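Local coordinates for protein alpha-1,6-mannanase (Bacteroides thetaiotaomicron, PDB 4V1S) that is a family 76 glycoside hydrolase that probably cleaves alpha-1,6-mannosidic linkages within mannan chains, at residues T148-C153 and M209-K214; G307-P312 and E359-P364. All blocks are in the same frame, centred on the assembly; numbering follows the deposited sequence. Where two conformers were deposited one is given.

Contact 1 (T148-C153 and M209-K214)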
loop_
_atom_site.group_PDB
_atom_site.type_symbol
_atom_site.label_atom_id
_atom_site.label_comp_id
_atom_site.label_asym_id
_atom_site.label_seq_id
_atom_site.Cartn_x
_atom_site.Cartn_y
_atom_site.Cartn_z
ATOM N N THR A 148 6.626 -2.482 -1.540
ATOM C CA THR A 148 7.496 -1.857 -2.542
ATOM C C THR A 148 7.372 -2.587 -3.883
ATOM O O THR A 148 7.220 -1.944 -4.925
ATOM C CB THR A 148 8.959 -1.833 -2.074
ATOM O OG1 THR A 148 9.035 -1.117 -0.831
ATOM C CG2 THR A 148 9.854 -1.193 -3.081
ATOM N N ALA A 149 7.360 -3.931 -3.840
ATOM C CA ALA A 149 7.194 -4.732 -5.043
ATOM C C ALA A 149 5.931 -4.358 -5.822
ATOM O O ALA A 149 5.962 -4.272 -7.033
ATOM C CB ALA A 149 7.201 -6.220 -4.701
ATOM N N ILE A 150 4.835 -4.129 -5.122
ATOM C CA ILE A 150 3.576 -3.697 -5.739
ATOM C C ILE A 150 3.827 -2.429 -6.536
ATOM O O ILE A 150 3.478 -2.363 -7.708
ATOM C CB ILE A 150 2.508 -3.478 -4.653
ATOM C CG1 ILE A 150 2.024 -4.821 -4.082
ATOM C CG2 ILE A 150 1.307 -2.744 -5.216
ATOM C CD1 ILE A 150 1.416 -4.663 -2.689
ATOM N N GLY A 151 4.431 -1.419 -5.899
ATOM C CA GLY A 151 4.692 -0.122 -6.563
ATOM C C GLY A 151 5.617 -0.308 -7.773
ATOM O O GLY A 151 5.391 0.310 -8.822
ATOM N N LEU A 152 6.665 -1.140 -7.625
ATOM C CA LEU A 152 7.607 -1.343 -8.728
ATOM C C LEU A 152 6.980 -2.095 -9.900
ATOM O O LEU A 152 7.289 -1.797 -11.046
ATOM C CB LEU A 152 8.891 -2.014 -8.240
ATOM C CG LEU A 152 9.671 -1.219 -7.170
ATOM C CD1 LEU A 152 10.792 -2.082 -6.613
ATOM C CD2 LEU A 152 10.224 0.064 -7.789
ATOM N N CYS A 153 6.086 -3.041 -9.612
ATOM C CA CYS A 153 5.331 -3.694 -10.684
ATOM C C CYS A 153 4.518 -2.655 -11.436
ATOM O O CYS A 153 4.506 -2.633 -12.672
ATOM C CB CYS A 153 4.392 -4.784 -10.153
ATOM S SG CYS A 153 5.169 -6.290 -9.577
ATOM N N MET A 209 0.980 -11.798 -1.630
ATOM C CA MET A 209 0.007 -12.286 -2.559
ATOM C C MET A 209 -0.261 -11.317 -3.703
ATOM O O MET A 209 -0.278 -11.717 -4.869
ATOM C CB MET A 209 -1.322 -12.606 -1.865
ATOM C CG MET A 209 -1.267 -13.866 -0.991
ATOM S SD MET A 209 -2.619 -14.008 0.206
ATOM C CE MET A 209 -4.026 -13.658 -0.841
ATOM N N LEU A 210 -0.453 -10.046 -3.384
ATOM C CA LEU A 210 -0.754 -9.078 -4.416
ATOM C C LEU A 210 0.444 -8.931 -5.362
ATOM O O LEU A 210 0.274 -8.881 -6.575
ATOM C CB LEU A 210 -1.178 -7.734 -3.816
ATOM C CG LEU A 210 -1.599 -6.707 -4.867
ATOM C CD1 LEU A 210 -2.767 -7.203 -5.718
ATOM C CD2 LEU A 210 -1.988 -5.403 -4.207
ATOM N N SER A 211 1.647 -8.881 -4.804
ATOM C CA SER A 211 2.869 -8.797 -5.603
ATOM C C SER A 211 2.994 -10.002 -6.533
ATOM O O SER A 211 3.316 -9.865 -7.726
ATOM C CB SER A 211 4.103 -8.721 -4.705
ATOM O OG SER A 211 4.145 -7.538 -3.927
ATOM N N CYS A 212 2.760 -11.193 -5.974
ATOM C CA CYS A 212 2.769 -12.428 -6.760
ATOM C C CYS A 212 1.784 -12.354 -7.924
ATOM O O CYS A 212 2.119 -12.714 -9.048
ATOM C CB CYS A 212 2.433 -13.649 -5.889
ATOM S SG CYS A 212 3.777 -14.276 -4.875
ATOM N N MET A 213 0.567 -11.888 -7.653
ATOM C CA MET A 213 -0.434 -11.802 -8.711
ATOM C C MET A 213 -0.056 -10.780 -9.789
ATOM O O MET A 213 -0.265 -11.032 -10.992
ATOM C CB MET A 213 -1.823 -11.540 -8.138
ATOM C CG MET A 213 -2.358 -12.704 -7.318
ATOM S SD MET A 213 -2.264 -14.324 -8.143
ATOM C CE MET A 213 -3.111 -13.988 -9.680
ATOM N N LYS A 214 0.533 -9.661 -9.379
ATOM C CA LYS A 214 0.982 -8.665 -10.338
ATOM C C LYS A 214 2.114 -9.207 -11.192
ATOM O O LYS A 214 2.105 -9.042 -12.422
ATOM C CB LYS A 214 1.351 -7.344 -9.644
ATOM C CG LYS A 214 0.145 -6.570 -9.115
ATOM C CD LYS A 214 0.502 -5.283 -8.405
ATOM C CE LYS A 214 -0.744 -4.416 -8.263
ATOM N NZ LYS A 214 -1.081 -3.753 -9.545
#

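Contact 2 (G307-P312 and E359-P364)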
loop_
_atom_site.group_PDB
_atom_site.type_symbol
_atom_site.label_atom_id
_atom_site.label_comp_id
_atom_site.label_asym_id
_atom_site.label_seq_id
_atom_site.Cartn_x
_atom_site.Cartn_y
_atom_site.Cartn_z
ATOM N N GLY A 307 -18.218 10.314 4.479
ATOM C CA GLY A 307 -17.010 9.867 3.756
ATOM C C GLY A 307 -15.813 9.477 4.619
ATOM O O GLY A 307 -14.812 9.095 4.098
ATOM N N ALA A 308 -15.930 9.579 5.934
ATOM C CA ALA A 308 -14.833 9.318 6.858
ATOM C C ALA A 308 -14.487 7.848 6.962
ATOM O O ALA A 308 -15.370 6.963 6.948
ATOM C CB ALA A 308 -15.168 9.825 8.265
ATOM N N LEU A 309 -13.189 7.593 7.068
ATOM C CA LEU A 309 -12.665 6.240 7.262
ATOM C C LEU A 309 -11.968 6.150 8.620
ATOM O O LEU A 309 -10.989 6.840 8.882
ATOM C CB LEU A 309 -11.707 5.865 6.133
ATOM C CG LEU A 309 -12.402 5.473 4.826
ATOM C CD1 LEU A 309 -11.491 5.658 3.622
ATOM C CD2 LEU A 309 -12.916 4.023 4.903
ATOM N N ASN A 310 -12.506 5.306 9.488
ATOM C CA ASN A 310 -12.127 5.295 10.897
ATOM C C ASN A 310 -10.925 4.384 11.196
ATOM O O ASN A 310 -11.005 3.432 11.978
ATOM C CB ASN A 310 -13.330 4.871 11.738
ATOM C CG ASN A 310 -13.181 5.213 13.198
ATOM O OD1 ASN A 310 -12.382 6.055 13.581
ATOM N ND2 ASN A 310 -14.004 4.592 14.023
ATOM N N ASP A 311 -9.787 4.731 10.594
ATOM C CA ASP A 311 -8.535 4.030 10.818
ATOM C C ASP A 311 -7.415 4.999 10.426
ATOM O O ASP A 311 -7.656 6.058 9.816
ATOM C CB ASP A 311 -8.475 2.756 9.954
ATOM C CG ASP A 311 -8.088 1.467 10.734
ATOM O OD1 ASP A 311 -8.213 1.411 11.994
ATOM O OD2 ASP A 311 -7.709 0.475 10.040
ATOM N N PRO A 312 -6.166 4.614 10.709
ATOM C CA PRO A 312 -5.043 5.391 10.171
ATOM C C PRO A 312 -5.125 5.468 8.657
ATOM O O PRO A 312 -5.474 4.467 7.996
ATOM C CB PRO A 312 -3.806 4.584 10.604
ATOM C CG PRO A 312 -4.272 3.826 11.833
ATOM C CD PRO A 312 -5.699 3.476 11.523
ATOM N N GLU A 359 -2.780 11.717 11.138
ATOM C CA GLU A 359 -2.543 10.285 11.076
ATOM C C GLU A 359 -3.815 9.477 10.770
ATOM O O GLU A 359 -3.782 8.548 9.941
ATOM C CB GLU A 359 -1.967 9.807 12.395
ATOM C CG GLU A 359 -1.734 8.319 12.478
ATOM C CD GLU A 359 -0.805 7.904 13.602
ATOM O OE1 GLU A 359 -0.546 8.697 14.542
ATOM O OE2 GLU A 359 -0.348 6.747 13.586
ATOM N N HIS A 360 -4.918 9.869 11.404
ATOM C CA HIS A 360 -6.168 9.090 11.372
ATOM C C HIS A 360 -7.205 9.802 10.485
ATOM O O HIS A 360 -7.231 11.037 10.413
ATOM C CB HIS A 360 -6.646 8.905 12.817
ATOM C CG HIS A 360 -7.696 7.848 13.011
ATOM N ND1 HIS A 360 -7.409 6.560 13.426
ATOM C CD2 HIS A 360 -9.045 7.917 12.912
ATOM C CE1 HIS A 360 -8.536 5.886 13.551
ATOM N NE2 HIS A 360 -9.540 6.693 13.242
ATOM N N TRP A 361 -8.031 9.022 9.773
ATOM C CA TRP A 361 -8.990 9.586 8.829
ATOM C C TRP A 361 -10.431 9.659 9.333
ATOM O O TRP A 361 -11.337 10.017 8.587
ATOM C CB TRP A 361 -8.944 8.810 7.518
ATOM C CG TRP A 361 -7.763 9.103 6.622
ATOM C CD1 TRP A 361 -6.703 9.934 6.859
ATOM C CD2 TRP A 361 -7.534 8.515 5.346
ATOM N NE1 TRP A 361 -5.847 9.935 5.782
ATOM C CE2 TRP A 361 -6.327 9.053 4.841
ATOM C CE3 TRP A 361 -8.224 7.566 4.583
ATOM C CZ2 TRP A 361 -5.802 8.666 3.607
ATOM C CZ3 TRP A 361 -7.703 7.173 3.354
ATOM C CH2 TRP A 361 -6.490 7.745 2.866
ATOM N N GLY A 362 -10.631 9.384 10.614
ATOM C CA GLY A 362 -11.983 9.237 11.159
ATOM C C GLY A 362 -12.710 10.519 11.516
ATOM O O GLY A 362 -13.937 10.551 11.515
ATOM N N THR A 363 -11.963 11.579 11.854
ATOM C CA THR A 363 -12.571 12.775 12.447
ATOM C C THR A 363 -12.023 14.058 11.807
ATOM O O THR A 363 -10.819 14.169 11.572
ATOM C CB THR A 363 -12.363 12.794 13.969
ATOM O OG1 THR A 363 -10.981 12.855 14.267
ATOM C CG2 THR A 363 -12.888 11.556 14.610
ATOM N N PRO A 364 -12.901 15.029 11.510
ATOM C CA PRO A 364 -12.398 16.270 10.924
ATOM C C PRO A 364 -11.333 16.939 11.777
ATOM O O PRO A 364 -11.362 16.885 13.020
ATOM C CB PRO A 364 -13.644 17.145 10.818
ATOM C CG PRO A 364 -14.772 16.190 10.731
ATOM C CD PRO A 364 -14.371 15.005 11.567
#

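Contact 1 (T148-C153 and M209-K214)
Ile-150 and Ser-211 mark the nearest backbone approach, with their CA atoms 5.2 Å apart, where two helical segments run nearly parallel, 8.8 Å between axes and inclined by 24°. Such spacing is fairly close for helices: Ala-149, Ser-211 and Cys-153 are the small side chains on the facing sides, and Ile-150 and Leu-210 meet beside them. Ser-211 lies between Ala-149 and Ile-150: its OG is 3.4 Å from Ala-149 CB and also meets Ile-150 CG1. With OG beside the backbone N (chi1 -65°), this hydroxyl can hydrogen-bond to Val-207 O one turn back in its own helix, which satisfies it although its neighbours across the contact are carbon. Ile-150 works with both branches. Its CD1 reaches Leu-210 CD2 at 3.8 Å, the two side chains crossing at about a right angle, while CG2 meets the aliphatic end of Lys-214 at CE, 4.0 Å away. At the C-terminal end of the segments, Cys-153 SG packs against Lys-214 CB at 4.0 Å. The lysine chain runs past these partners and bends at its last torsion (chi4 -77°), and NZ forms a salt bridge with Asp-154. Helix 162-177 adds Ala-171 against Ala-149 and Leu-172 against Ser-211. The two helices are therefore joined by van der Waals packing, with no hydrogen bond crossing the contact; the polar ends of the buried serine and lysine are satisfied by Val-207 and Asp-154.

Contact 2 (G307-P312 and E359-P364)
Trp-361, His-360 and Pro-312 have the most surface buried where two irregular segments meet, running roughly antiparallel at 147°. Trp-361 is held by its backbone and packed by its ring. Its N donates to Asp-311 O over 3.0 Å, nearly straight at 168°, and its O receives a weak bond from Leu-309 N. Its indole and the Leu-309 side chain lie side by side, pointing the same way, with CD1 at the ring edge, 3.9 Å from Trp-361 CE3. Phe-317, Ile-346 and Met-383, from three different helices, also touch this indole. His-360 has two deposited conformers; in the one described, one ring face lies over the peptide carbon of Asp-311, 3.3 Å from the ring plane. From the ring edge NE2 donates to Asn-310 OD1 at 2.9 Å, almost in the imidazole plane, though the amide plane stands nearly upright to it (82°). Pro-312 pairs with His-360 in a single beta bridge, CA to CA 4.0 Å, and its CA also makes a CH...O contact of 3.4 Å with Glu-359 O. Asn-310 is the centre of an inverse gamma turn, and Pro-312 is the N-cap residue of helix 313-330. The pair thus forms a loop-to-loop junction: one linker joins helices 284-301 and 313-330, the other helices 334-350 and 374-394, consistent with linkers between successive helices of the (alpha/alpha)6 barrel expected of the six-hairpin clan.

Overall arrangement
Contact 1 lies in the helical core, all its touching residues buried, whereas contact 2 is only partly buried and sits farther out, its centre about 17 Å from that of the chain, against about 10 Å for contact 1. They are on opposite sides of the chain's centre, their nearest atoms about 15 Å apart, and share no helix or linker; along the sequence the first closes before the second opens. The chemistry follows the setting. Between regular helices, whose backbone bonds are made internally, side-chain packing does the joining. Between the linkers, main-chain groups and one side-chain pair, His-360 with Asn-310, bond across the contact, and Trp-361 carries it inward to the surrounding helices while Asn-310 remains exposed.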